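Local coordinates for protein Esterase/lipase (Uncultured bacterium, PDB 3K6K) that probably hydrolyses carboxylic ester bonds, as a bacterial homologue of hormone-sensitive lipase built on the alpha/beta hydrolase fold, at residues A[101-106]-A[114-119]; A[136-141]-A[151-156]; A[129-134]-A[167-172]; A[90-95]-A[213-218]. All coordinates share one frame; numbering follows the deposited sequence.

Contact 1 (A[101-106]-A[114-119]); sequences VLTTQL and LWSLDY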
loop_
_atom_site.group_PDB
_atom_site.type_symbol
_atom_site.label_atom_id
_atom_site.label_comp_id
_atom_site.label_asym_id
_atom_site.label_seq_id
_atom_site.Cartn_x
_atom_site.Cartn_y
_atom_site.Cartn_z
ATOM N N VAL A 101 -5.659 25.187 -3.383
ATOM C CA VAL A 101 -4.500 24.914 -2.562
ATOM C C VAL A 101 -3.794 23.594 -2.890
ATOM O O VAL A 101 -2.626 23.576 -3.052
ATOM C CB VAL A 101 -4.735 25.083 -1.027
ATOM C CG1 VAL A 101 -5.791 24.193 -0.514
ATOM C CG2 VAL A 101 -3.484 24.865 -0.300
ATOM N N LEU A 102 -4.538 22.519 -3.017
ATOM C CA LEU A 102 -3.985 21.233 -3.309
ATOM C C LEU A 102 -3.578 21.130 -4.814
ATOM O O LEU A 102 -2.429 20.770 -5.106
ATOM C CB LEU A 102 -4.969 20.161 -2.881
ATOM C CG LEU A 102 -4.670 18.690 -3.241
ATOM C CD1 LEU A 102 -3.214 18.352 -3.172
ATOM C CD2 LEU A 102 -5.440 17.769 -2.306
ATOM N N THR A 103 -4.498 21.479 -5.737
ATOM C CA THR A 103 -4.369 21.206 -7.189
ATOM C C THR A 103 -3.368 22.067 -7.922
ATOM O O THR A 103 -2.768 21.632 -8.907
ATOM C CB THR A 103 -5.722 21.279 -7.938
ATOM O OG1 THR A 103 -6.259 22.616 -7.900
ATOM C CG2 THR A 103 -6.714 20.309 -7.333
ATOM N N THR A 104 -3.172 23.286 -7.432
ATOM C CA THR A 104 -2.148 24.146 -7.993
ATOM C C THR A 104 -0.793 23.579 -7.691
ATOM O O THR A 104 0.128 23.702 -8.515
ATOM C CB THR A 104 -2.234 25.622 -7.494
ATOM O OG1 THR A 104 -2.245 25.641 -6.064
ATOM C CG2 THR A 104 -3.512 26.332 -8.043
ATOM N N GLN A 105 -0.649 22.955 -6.525
ATOM C CA GLN A 105 0.616 22.236 -6.234
ATOM C C GLN A 105 0.747 21.029 -7.165
ATOM O O GLN A 105 1.791 20.828 -7.773
ATOM C CB GLN A 105 0.770 21.827 -4.741
ATOM C CG GLN A 105 0.822 22.953 -3.740
ATOM C CD GLN A 105 2.072 23.848 -3.899
ATOM O OE1 GLN A 105 2.149 24.988 -3.348
ATOM N NE2 GLN A 105 3.048 23.345 -4.643
ATOM N N LEU A 106 -0.315 20.242 -7.328
ATOM C CA LEU A 106 -0.229 19.099 -8.250
ATOM C C LEU A 106 0.251 19.622 -9.621
ATOM O O LEU A 106 1.153 19.042 -10.227
ATOM C CB LEU A 106 -1.539 18.344 -8.285
ATOM C CG LEU A 106 -1.943 17.677 -6.975
ATOM C CD1 LEU A 106 -3.392 17.149 -7.037
ATOM C CD2 LEU A 106 -0.948 16.565 -6.629
ATOM N N LEU A 114 -3.649 20.826 -15.280
ATOM C CA LEU A 114 -4.617 20.147 -14.466
ATOM C C LEU A 114 -5.967 20.811 -14.725
ATOM O O LEU A 114 -6.048 22.018 -14.857
ATOM C CB LEU A 114 -4.176 20.225 -13.005
ATOM C CG LEU A 114 -5.098 19.631 -11.952
ATOM C CD1 LEU A 114 -4.271 19.114 -10.739
ATOM C CD2 LEU A 114 -6.097 20.703 -11.506
ATOM N N TRP A 115 -7.025 20.026 -14.786
ATOM C CA TRP A 115 -8.350 20.504 -15.119
ATOM C C TRP A 115 -9.146 20.065 -13.918
ATOM O O TRP A 115 -9.418 18.881 -13.797
ATOM C CB TRP A 115 -8.916 19.723 -16.311
ATOM C CG TRP A 115 -8.110 19.868 -17.572
ATOM C CD1 TRP A 115 -6.908 19.300 -17.840
ATOM C CD2 TRP A 115 -8.458 20.650 -18.735
ATOM N NE1 TRP A 115 -6.476 19.662 -19.088
ATOM C CE2 TRP A 115 -7.409 20.492 -19.664
ATOM C CE3 TRP A 115 -9.561 21.477 -19.072
ATOM C CZ2 TRP A 115 -7.400 21.146 -20.930
ATOM C CZ3 TRP A 115 -9.581 22.108 -20.329
ATOM C CH2 TRP A 115 -8.495 21.935 -21.253
ATOM N N SER A 116 -9.496 21.005 -13.043
ATOM C CA SER A 116 -10.240 20.673 -11.847
ATOM C C SER A 116 -11.728 20.795 -12.109
ATOM O O SER A 116 -12.281 21.903 -12.328
ATOM C CB SER A 116 -9.753 21.501 -10.636
ATOM O OG SER A 116 -10.484 21.152 -9.459
ATOM N N LEU A 117 -12.389 19.652 -12.117
ATOM C CA LEU A 117 -13.737 19.620 -12.621
ATOM C C LEU A 117 -14.710 20.164 -11.623
ATOM O O LEU A 117 -14.614 19.813 -10.484
ATOM C CB LEU A 117 -14.126 18.199 -12.973
ATOM C CG LEU A 117 -15.419 18.129 -13.749
ATOM C CD1 LEU A 117 -15.073 18.415 -15.222
ATOM C CD2 LEU A 117 -16.135 16.782 -13.564
ATOM N N ASP A 118 -15.649 21.024 -12.050
ATOM C CA ASP A 118 -16.824 21.378 -11.208
ATOM C C ASP A 118 -17.987 20.418 -11.461
ATOM O O ASP A 118 -19.079 20.833 -11.874
ATOM C CB ASP A 118 -17.264 22.854 -11.428
ATOM C CG ASP A 118 -17.908 23.503 -10.188
ATOM O OD1 ASP A 118 -18.584 22.863 -9.351
ATOM O OD2 ASP A 118 -17.712 24.708 -10.049
ATOM N N TYR A 119 -17.764 19.120 -11.246
ATOM C CA TYR A 119 -18.854 18.143 -11.394
ATOM C C TYR A 119 -20.008 18.545 -10.519
ATOM O O TYR A 119 -19.824 19.269 -9.585
ATOM C CB TYR A 119 -18.413 16.706 -11.047
ATOM C CG TYR A 119 -18.027 16.502 -9.615
ATOM C CD1 TYR A 119 -18.989 16.176 -8.661
ATOM C CD2 TYR A 119 -16.707 16.598 -9.211
ATOM C CE1 TYR A 119 -18.625 15.999 -7.335
ATOM C CE2 TYR A 119 -16.319 16.421 -7.855
ATOM C CZ TYR A 119 -17.286 16.143 -6.953
ATOM O OH TYR A 119 -16.931 15.947 -5.655
HETATM O O HOH W 1 -9.046 22.697 -7.918
#

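Contact 2 (A[136-141]-A[151-156]); sequences AAYRAL and IIIAGD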
loop_
_atom_site.group_PDB
_atom_site.type_symbol
_atom_site.label_atom_id
_atom_site.label_comp_id
_atom_site.label_asym_id
_atom_site.label_seq_id
_atom_site.Cartn_x
_atom_site.Cartn_y
_atom_site.Cartn_z
ATOM N N ALA A 136 -18.088 12.431 -19.007
ATOM C CA ALA A 136 -18.217 13.376 -20.106
ATOM C C ALA A 136 -16.946 14.189 -20.201
ATOM O O ALA A 136 -16.425 14.376 -21.292
ATOM C CB ALA A 136 -19.413 14.238 -19.920
ATOM N N ALA A 137 -16.392 14.605 -19.051
ATOM C CA ALA A 137 -15.174 15.431 -19.066
ATOM C C ALA A 137 -13.975 14.655 -19.641
ATOM O O ALA A 137 -13.215 15.157 -20.480
ATOM C CB ALA A 137 -14.880 15.928 -17.659
ATOM N N TYR A 138 -13.839 13.415 -19.204
ATOM C CA TYR A 138 -12.785 12.530 -19.674
ATOM C C TYR A 138 -12.856 12.354 -21.188
ATOM O O TYR A 138 -11.872 12.565 -21.892
ATOM C CB TYR A 138 -12.891 11.175 -18.965
ATOM C CG TYR A 138 -11.830 10.209 -19.400
ATOM C CD1 TYR A 138 -12.170 8.935 -19.846
ATOM C CD2 TYR A 138 -10.486 10.570 -19.379
ATOM C CE1 TYR A 138 -11.208 8.035 -20.198
ATOM C CE2 TYR A 138 -9.500 9.693 -19.784
ATOM C CZ TYR A 138 -9.866 8.427 -20.197
ATOM O OH TYR A 138 -8.901 7.539 -20.563
ATOM N N ARG A 139 -14.030 11.991 -21.677
ATOM C CA ARG A 139 -14.270 11.841 -23.123
ATOM C C ARG A 139 -13.758 13.099 -23.838
ATOM O O ARG A 139 -12.919 13.034 -24.769
ATOM C CB ARG A 139 -15.762 11.615 -23.370
ATOM C CG ARG A 139 -16.173 11.114 -24.759
ATOM C CD ARG A 139 -17.698 10.745 -24.729
ATOM N NE ARG A 139 -17.996 9.486 -25.436
ATOM C CZ ARG A 139 -18.580 8.388 -24.909
ATOM N NH1 ARG A 139 -18.971 8.309 -23.623
ATOM N NH2 ARG A 139 -18.785 7.339 -25.702
ATOM N N ALA A 140 -14.175 14.251 -23.328
ATOM C CA ALA A 140 -13.757 15.504 -23.916
ATOM C C ALA A 140 -12.284 15.723 -23.779
ATOM O O ALA A 140 -11.652 16.321 -24.651
ATOM C CB ALA A 140 -14.531 16.652 -23.301
ATOM N N LEU A 141 -11.712 15.254 -22.681
ATOM C CA LEU A 141 -10.284 15.452 -22.470
ATOM C C LEU A 141 -9.420 14.522 -23.387
ATOM O O LEU A 141 -8.301 14.870 -23.796
ATOM C CB LEU A 141 -9.996 15.315 -20.942
ATOM C CG LEU A 141 -8.613 15.299 -20.295
ATOM C CD1 LEU A 141 -7.778 16.578 -20.527
ATOM C CD2 LEU A 141 -8.833 15.026 -18.793
ATOM N N ILE A 151 -2.910 11.243 -19.706
ATOM C CA ILE A 151 -3.881 11.656 -18.734
ATOM C C ILE A 151 -3.748 10.813 -17.489
ATOM O O ILE A 151 -3.655 9.575 -17.588
ATOM C CB ILE A 151 -5.287 11.540 -19.282
ATOM C CG1 ILE A 151 -5.405 12.401 -20.549
ATOM C CG2 ILE A 151 -6.301 12.017 -18.267
ATOM C CD1 ILE A 151 -6.696 12.127 -21.275
ATOM N N ILE A 152 -3.697 11.499 -16.335
ATOM C CA ILE A 152 -3.922 10.908 -15.019
ATOM C C ILE A 152 -5.263 11.366 -14.415
ATOM O O ILE A 152 -5.699 12.507 -14.601
ATOM C CB ILE A 152 -2.813 11.323 -14.061
ATOM C CG1 ILE A 152 -1.429 10.824 -14.560
ATOM C CG2 ILE A 152 -3.150 10.825 -12.671
ATOM C CD1 ILE A 152 -1.173 9.265 -14.331
ATOM N N ILE A 153 -5.912 10.497 -13.661
ATOM C CA ILE A 153 -7.148 10.891 -13.015
ATOM C C ILE A 153 -6.881 10.875 -11.516
ATOM O O ILE A 153 -6.434 9.845 -10.991
ATOM C CB ILE A 153 -8.274 9.947 -13.296
ATOM C CG1 ILE A 153 -8.226 9.475 -14.734
ATOM C CG2 ILE A 153 -9.582 10.567 -12.947
ATOM C CD1 ILE A 153 -8.705 10.460 -15.768
ATOM N N ALA A 154 -7.161 12.025 -10.864
ATOM C CA ALA A 154 -6.828 12.279 -9.469
ATOM C C ALA A 154 -8.022 12.872 -8.729
ATOM O O ALA A 154 -8.942 13.383 -9.328
ATOM C CB ALA A 154 -5.649 13.201 -9.381
ATOM N N GLY A 155 -8.010 12.812 -7.415
ATOM C CA GLY A 155 -9.197 13.184 -6.649
ATOM C C GLY A 155 -9.095 12.753 -5.188
ATOM O O GLY A 155 -8.388 11.777 -4.860
ATOM N N ASP A 156 -9.770 13.490 -4.314
ATOM C CA ASP A 156 -9.736 13.207 -2.884
ATOM C C ASP A 156 -11.153 12.838 -2.319
ATOM O O ASP A 156 -12.203 13.202 -2.883
ATOM C CB ASP A 156 -9.054 14.341 -2.119
ATOM C CG ASP A 156 -9.777 15.686 -2.281
ATOM O OD1 ASP A 156 -9.602 16.391 -3.336
ATOM O OD2 ASP A 156 -10.536 16.023 -1.366
#

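Contact 3 (A[129-134]-A[167-172]); sequences AAVDDC and MLKAKE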
loop_
_atom_site.group_PDB
_atom_site.type_symbol
_atom_site.label_atom_id
_atom_site.label_comp_id
_atom_site.label_asym_id
_atom_site.label_seq_id
_atom_site.Cartn_x
_atom_site.Cartn_y
_atom_site.Cartn_z
ATOM N N ALA A 129 -25.375 11.796 -11.210
ATOM C CA ALA A 129 -25.004 13.017 -11.917
ATOM C C ALA A 129 -23.480 13.256 -12.028
ATOM O O ALA A 129 -22.943 13.425 -13.142
ATOM C CB ALA A 129 -25.719 14.232 -11.326
ATOM N N ALA A 130 -22.805 13.274 -10.881
ATOM C CA ALA A 130 -21.345 13.535 -10.816
ATOM C C ALA A 130 -20.526 12.529 -11.636
ATOM O O ALA A 130 -19.553 12.915 -12.328
ATOM C CB ALA A 130 -20.868 13.542 -9.327
ATOM N N VAL A 131 -20.917 11.257 -11.576
ATOM C CA VAL A 131 -20.317 10.309 -12.470
ATOM C C VAL A 131 -20.453 10.681 -13.943
ATOM O O VAL A 131 -19.426 10.688 -14.675
ATOM C CB VAL A 131 -20.832 8.921 -12.261
ATOM C CG1 VAL A 131 -20.144 8.005 -13.198
ATOM C CG2 VAL A 131 -20.593 8.480 -10.854
ATOM N N ASP A 132 -21.673 11.018 -14.415
ATOM C CA ASP A 132 -21.781 11.216 -15.877
ATOM C C ASP A 132 -20.962 12.411 -16.319
ATOM O O ASP A 132 -20.387 12.406 -17.403
ATOM C CB ASP A 132 -23.203 11.379 -16.370
ATOM C CG ASP A 132 -24.100 10.239 -15.973
ATOM O OD1 ASP A 132 -25.283 10.557 -15.747
ATOM O OD2 ASP A 132 -23.639 9.058 -15.889
ATOM N N ASP A 133 -20.884 13.407 -15.435
ATOM C CA ASP A 133 -20.105 14.595 -15.628
ATOM C C ASP A 133 -18.588 14.257 -15.781
ATOM O O ASP A 133 -17.879 14.713 -16.752
ATOM C CB ASP A 133 -20.340 15.463 -14.380
ATOM C CG ASP A 133 -21.623 16.341 -14.451
ATOM O OD1 ASP A 133 -22.393 16.256 -15.448
ATOM O OD2 ASP A 133 -21.846 17.153 -13.492
ATOM N N CYS A 134 -18.092 13.433 -14.838
ATOM C CA CYS A 134 -16.669 12.965 -14.852
ATOM C C CYS A 134 -16.327 12.251 -16.159
ATOM O O CYS A 134 -15.336 12.591 -16.835
ATOM C CB CYS A 134 -16.352 12.104 -13.622
ATOM S SG CYS A 134 -16.356 13.045 -12.063
ATOM N N MET A 167 -14.032 5.743 -14.232
ATOM C CA MET A 167 -13.258 4.946 -15.178
ATOM C C MET A 167 -13.950 3.604 -15.419
ATOM O O MET A 167 -13.870 3.059 -16.543
ATOM C CB MET A 167 -11.783 4.776 -14.742
ATOM C CG MET A 167 -11.056 6.076 -14.756
ATOM S SD MET A 167 -11.022 6.781 -16.448
ATOM C CE MET A 167 -12.229 8.156 -16.279
ATOM N N LEU A 168 -14.607 3.071 -14.373
ATOM C CA LEU A 168 -15.457 1.920 -14.548
ATOM C C LEU A 168 -16.503 2.184 -15.650
ATOM O O LEU A 168 -16.592 1.424 -16.601
ATOM C CB LEU A 168 -16.094 1.506 -13.211
ATOM C CG LEU A 168 -15.099 0.895 -12.215
ATOM C CD1 LEU A 168 -15.656 0.737 -10.815
ATOM C CD2 LEU A 168 -14.590 -0.450 -12.721
ATOM N N LYS A 169 -17.206 3.320 -15.568
ATOM C CA LYS A 169 -18.183 3.767 -16.576
ATOM C C LYS A 169 -17.462 4.054 -17.909
ATOM O O LYS A 169 -17.937 3.683 -19.014
ATOM C CB LYS A 169 -18.887 5.042 -16.096
ATOM C CG LYS A 169 -20.404 5.138 -16.354
ATOM C CD LYS A 169 -20.802 5.365 -17.792
ATOM C CE LYS A 169 -22.340 5.300 -17.969
ATOM N NZ LYS A 169 -22.760 3.939 -17.488
ATOM N N ALA A 170 -16.328 4.745 -17.813
ATOM C CA ALA A 170 -15.566 5.025 -19.009
ATOM C C ALA A 170 -15.246 3.663 -19.672
ATOM O O ALA A 170 -15.344 3.536 -20.886
ATOM C CB ALA A 170 -14.316 5.794 -18.673
ATOM N N LYS A 171 -14.958 2.635 -18.870
ATOM C CA LYS A 171 -14.597 1.304 -19.385
ATOM C C LYS A 171 -15.817 0.617 -20.011
ATOM O O LYS A 171 -15.696 0.164 -21.154
ATOM C CB LYS A 171 -13.986 0.411 -18.295
ATOM C CG LYS A 171 -13.106 -0.802 -18.785
ATOM C CD LYS A 171 -12.511 -1.637 -17.596
ATOM C CE LYS A 171 -13.607 -2.503 -16.949
ATOM N NZ LYS A 171 -13.501 -2.786 -15.437
ATOM N N GLU A 172 -16.937 0.523 -19.255
ATOM C CA GLU A 172 -18.242 0.050 -19.767
ATOM C C GLU A 172 -18.481 0.633 -21.139
ATOM O O GLU A 172 -18.722 -0.096 -22.069
ATOM C CB GLU A 172 -19.428 0.426 -18.859
ATOM C CG GLU A 172 -19.873 -0.693 -17.843
ATOM C CD GLU A 172 -20.860 -0.196 -16.721
ATOM O OE1 GLU A 172 -20.507 -0.248 -15.491
ATOM O OE2 GLU A 172 -21.999 0.251 -17.072
#

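Contact 4 (A[90-95]-A[213-218]); sequences GYISGS and GEMSEL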
loop_
_atom_site.group_PDB
_atom_site.type_symbol
_atom_site.label_atom_id
_atom_site.label_comp_id
_atom_site.label_asym_id
_atom_site.label_seq_id
_atom_site.Cartn_x
_atom_site.Cartn_y
_atom_site.Cartn_z
ATOM N N GLY A 90 -17.691 14.885 0.191
ATOM C CA GLY A 90 -18.839 14.060 0.522
ATOM C C GLY A 90 -19.913 13.966 -0.544
ATOM O O GLY A 90 -21.033 13.575 -0.239
ATOM N N TYR A 91 -19.557 14.306 -1.782
ATOM C CA TYR A 91 -20.463 14.435 -2.906
ATOM C C TYR A 91 -21.458 15.583 -2.702
ATOM O O TYR A 91 -22.345 15.776 -3.531
ATOM C CB TYR A 91 -21.209 13.150 -3.191
ATOM C CG TYR A 91 -20.359 11.976 -3.647
ATOM C CD1 TYR A 91 -19.904 11.008 -2.747
ATOM C CD2 TYR A 91 -20.031 11.819 -4.989
ATOM C CE1 TYR A 91 -19.171 9.909 -3.185
ATOM C CE2 TYR A 91 -19.291 10.734 -5.433
ATOM C CZ TYR A 91 -18.853 9.788 -4.539
ATOM O OH TYR A 91 -18.097 8.711 -5.029
ATOM N N ILE A 92 -21.313 16.380 -1.642
ATOM C CA ILE A 92 -22.311 17.423 -1.415
ATOM C C ILE A 92 -21.722 18.817 -1.314
ATOM O O ILE A 92 -22.474 19.786 -1.197
ATOM C CB ILE A 92 -23.207 17.148 -0.168
ATOM C CG1 ILE A 92 -22.369 17.074 1.082
ATOM C CG2 ILE A 92 -23.962 15.822 -0.289
ATOM C CD1 ILE A 92 -23.192 17.271 2.383
ATOM N N SER A 93 -20.398 18.941 -1.348
ATOM C CA SER A 93 -19.747 20.232 -1.288
ATOM C C SER A 93 -18.419 20.173 -1.998
ATOM O O SER A 93 -18.002 19.115 -2.456
ATOM C CB SER A 93 -19.515 20.630 0.141
ATOM O OG SER A 93 -19.043 19.511 0.879
ATOM N N GLY A 94 -17.760 21.319 -2.096
ATOM C CA GLY A 94 -16.408 21.380 -2.514
ATOM C C GLY A 94 -16.471 22.005 -3.876
ATOM O O GLY A 94 -17.551 22.096 -4.423
ATOM N N SER A 95 -15.327 22.409 -4.447
ATOM C CA SER A 95 -15.364 22.972 -5.804
ATOM C C SER A 95 -13.952 23.127 -6.290
ATOM O O SER A 95 -13.003 23.015 -5.516
ATOM C CB SER A 95 -16.020 24.352 -5.753
ATOM O OG SER A 95 -15.173 25.276 -5.033
ATOM N N GLY A 213 -22.838 9.397 7.610
ATOM C CA GLY A 213 -24.019 8.550 7.438
ATOM C C GLY A 213 -25.106 9.241 6.636
ATOM O O GLY A 213 -25.346 8.904 5.473
ATOM N N GLU A 214 -25.753 10.223 7.254
ATOM C CA GLU A 214 -26.899 10.890 6.605
ATOM C C GLU A 214 -26.509 11.904 5.507
ATOM O O GLU A 214 -27.270 12.084 4.542
ATOM C CB GLU A 214 -27.960 11.412 7.621
ATOM C CG GLU A 214 -27.469 12.339 8.742
ATOM C CD GLU A 214 -28.052 13.769 8.658
ATOM O OE1 GLU A 214 -27.802 14.469 7.627
ATOM O OE2 GLU A 214 -28.738 14.195 9.630
ATOM N N MET A 215 -25.313 12.510 5.645
ATOM C CA MET A 215 -24.731 13.357 4.609
ATOM C C MET A 215 -24.801 12.649 3.278
ATOM O O MET A 215 -25.479 13.138 2.370
ATOM C CB MET A 215 -23.261 13.717 4.897
ATOM C CG MET A 215 -23.012 14.687 6.086
ATOM S SD MET A 215 -21.610 15.870 5.974
ATOM C CE MET A 215 -20.251 14.987 5.092
ATOM N N SER A 216 -24.116 11.499 3.167
ATOM C CA SER A 216 -23.974 10.779 1.900
ATOM C C SER A 216 -25.308 10.235 1.356
ATOM O O SER A 216 -25.444 9.988 0.141
ATOM C CB SER A 216 -22.952 9.663 2.032
ATOM O OG SER A 216 -23.402 8.649 2.910
ATOM N N GLU A 217 -26.293 10.065 2.248
ATOM C CA GLU A 217 -27.631 9.708 1.802
ATOM C C GLU A 217 -28.077 10.653 0.689
ATOM O O GLU A 217 -28.667 10.222 -0.284
ATOM C CB GLU A 217 -28.625 9.688 2.954
ATOM C CG GLU A 217 -30.014 9.117 2.565
ATOM C CD GLU A 217 -29.977 7.649 2.099
ATOM O OE1 GLU A 217 -30.289 7.398 0.903
ATOM O OE2 GLU A 217 -29.632 6.753 2.923
ATOM N N LEU A 218 -27.739 11.933 0.809
ATOM C CA LEU A 218 -28.099 12.910 -0.233
ATOM C C LEU A 218 -27.616 12.513 -1.631
ATOM O O LEU A 218 -28.261 12.812 -2.646
ATOM C CB LEU A 218 -27.652 14.334 0.144
ATOM C CG LEU A 218 -28.113 14.806 1.537
ATOM C CD1 LEU A 218 -27.349 16.066 2.038
ATOM C CD2 LEU A 218 -29.654 14.997 1.640
#

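Contact 1 (A[101-106]-A[114-119])
Helix 101-106 and strand 114-117 run nearly antiparallel (158°), their axes 9.1 Å apart, and the CA atoms of Thr-103 and Leu-114 mark the register at 7.4 Å. Leu-114 makes most of the contact from the strand side. With CG anti to its backbone N (chi1 177°), its side chain projects at the helix and crosses that of Thr-103 at about a right angle. Both methyls meet Thr-103: CD2 lies 3.6 Å from its CB, and CD1 reaches on to Thr-103 O (3.5 Å) and Leu-106 CB (3.8 Å). These elements belong to a beta-alpha-beta unit of the alpha/beta hydrolase sheet, in which strand 82-86 leads into helix 96-110, the helix runs back across the sheet, and strand 113-117 then runs parallel to strand 82-86. Thr-103 and Leu-106 both also rest on Tyr-85 of strand 82-86. One polar link spans the layer two residues further along the strand. A water molecule accepts hydrogen bonds from Thr-103 OG1 (2.8 Å) and from Ser-116 OG (2.6 Å), joining two buried hydroxyls whose side chains come no closer than 4.4 Å, between Thr-103 CG2 and Ser-116 OG. Thr-103 OG1 is also hydrogen-bonded to Gln-73 NE2, which ties the helix to the adjoining strand 68-74.

Contact 2 (A[136-141]-A[151-156])
Ile-151, at the start of strand 151-156, meets both Leu-141 and Tyr-138 of the helix that precedes it in the alpha/beta hydrolase fold. Helix 129-145 connects strand 113-117 to strand 151-156, which lie on opposite sides of strand 82-86 in the sheet; segment 136-141 runs at 163° to the strand, with axes 10.9 Å apart. The methyl CD1 of Ile-151 is the shared point, 3.8 Å from Leu-141 CG and 4.0 Å from Tyr-138 CE2. Ile-151 and Leu-141 reach toward each other tip to tip, and a second touch pairs Ile-151 CG2 with Leu-141 CD2. Ile-152 turns to the other side of the sheet, where it packs on Val-182. At Ile-153 the strand faces the helix again, and its CD1 lies 4.0 Å from Tyr-138 CD2, the two side chains crossing at about a right angle. The tyrosine leaves its backbone pointing neither at nor away from the strand, but with CG anti to the backbone N (chi1 -180°) its ring end comes nearer, bringing CD2 and CE2 against the CD1 methyls of both isoleucines; its hydroxyl is hydrogen-bonded to Pro-176 O. Past Ile-153 the strand leaves segment 136-141, and Gly-155 begins what is probably the GxSxG nucleophile elbow around Ser-157. The next residue, Asp-156, is held by a hydrogen bond between its OD1 and Tyr-85 OH.

Contact 3 (A[129-134]-A[167-172])
Helical segments 129-134 and 167-172 come nearest at Val-131 and Lys-169, whose CA atoms are 8.0 Å apart, and bury a modest 93 Å² between them. The contact rests on the aliphatic part of Lys-169. Val-131 CG1 lies 4.3 Å from Lys-169 CG, a loose apolar touch at the root of the lysine chain. Further out, Asp-132 OD2 comes within 4.5 Å of Lys-169 CE. The charged ends stay apart: Asp-132 OD2 and Lys-169 NZ are 5.4 Å from each other, so any attraction between them is probably long-range. The lysine chain bends at chi2 (-72°) and again at chi4 (-58°), and its NZ makes a long salt bridge of 3.8 Å with Glu-172 OE2, one turn later on the same helix. Earlier on that helix, Leu-162 continues the apolar contact, touching Ala-130, Val-131 and Cys-134. Both helices follow strands of the central sheet, helix 129-145 after strand 113-117 and helix 158-172 after strand 151-156, and Tyr-138 carries their packing onward by resting on Met-167 and Ala-170.

Contact 4 (A[90-95]-A[213-218])
Ile-92 lays its two branches against one face of helix 209-220, CG2 on Leu-218 and CD1 on Met-215. The first branch is the busier: CG2 sits 4.0 Å from Leu-218 CB and 4.1 Å from Leu-218 CD1, and it also lies 4.1 Å from Met-215 O. The CD1 methyl reaches 4.2 Å from Met-215 SD, the isoleucine and methionine chains crossing at about a right angle. With chi1 at 61°, CG1 of the isoleucine stands between the backbone N and the carbonyl carbon and CG2 beside the N, so the two branches address different residues. Segment 90-95 begins at the last glycine of the HGGG sequence that starts at His-87, a motif of hormone-sensitive-lipase relatives that supplies the oxyanion hole in that family. Helix 209-220 probably belongs to the cap, as in those relatives, so the contact would join the cap to the rim of the active site. Met-215, bent at chi2 and chi3, carries its methyl toward Gly-90, with CE 4.9 Å from Gly-90 CA. Helix 38-49 borders the loop too: Leu-38 packs on Ile-92, and Arg-42 NE is hydrogen-bonded to Ile-92 O. Tyr-91 stacks its ring with that of Tyr-219, the residue just after Leu-218.

How the contacts relate
Contacts 1 and 2 both pack a helix on the central sheet; their centres are about 11 Å apart and they meet where Leu-117 and Trp-115 touch Ala-137 and Leu-141. Contact 3 shares helix 129-145 with contact 2, about 10 Å away between centres, and joins that helix to helix 158-172. Contact 4 stands apart, about 18 to 21 Å from the others between centres, without touching them. Along the chain contact 1 closes first, contact 2 is nested within contact 3, and all three lie inside the long loop closed by contact 4. Three contacts thus build the hydrolase core, while the fourth probably ties the cap beside the active site.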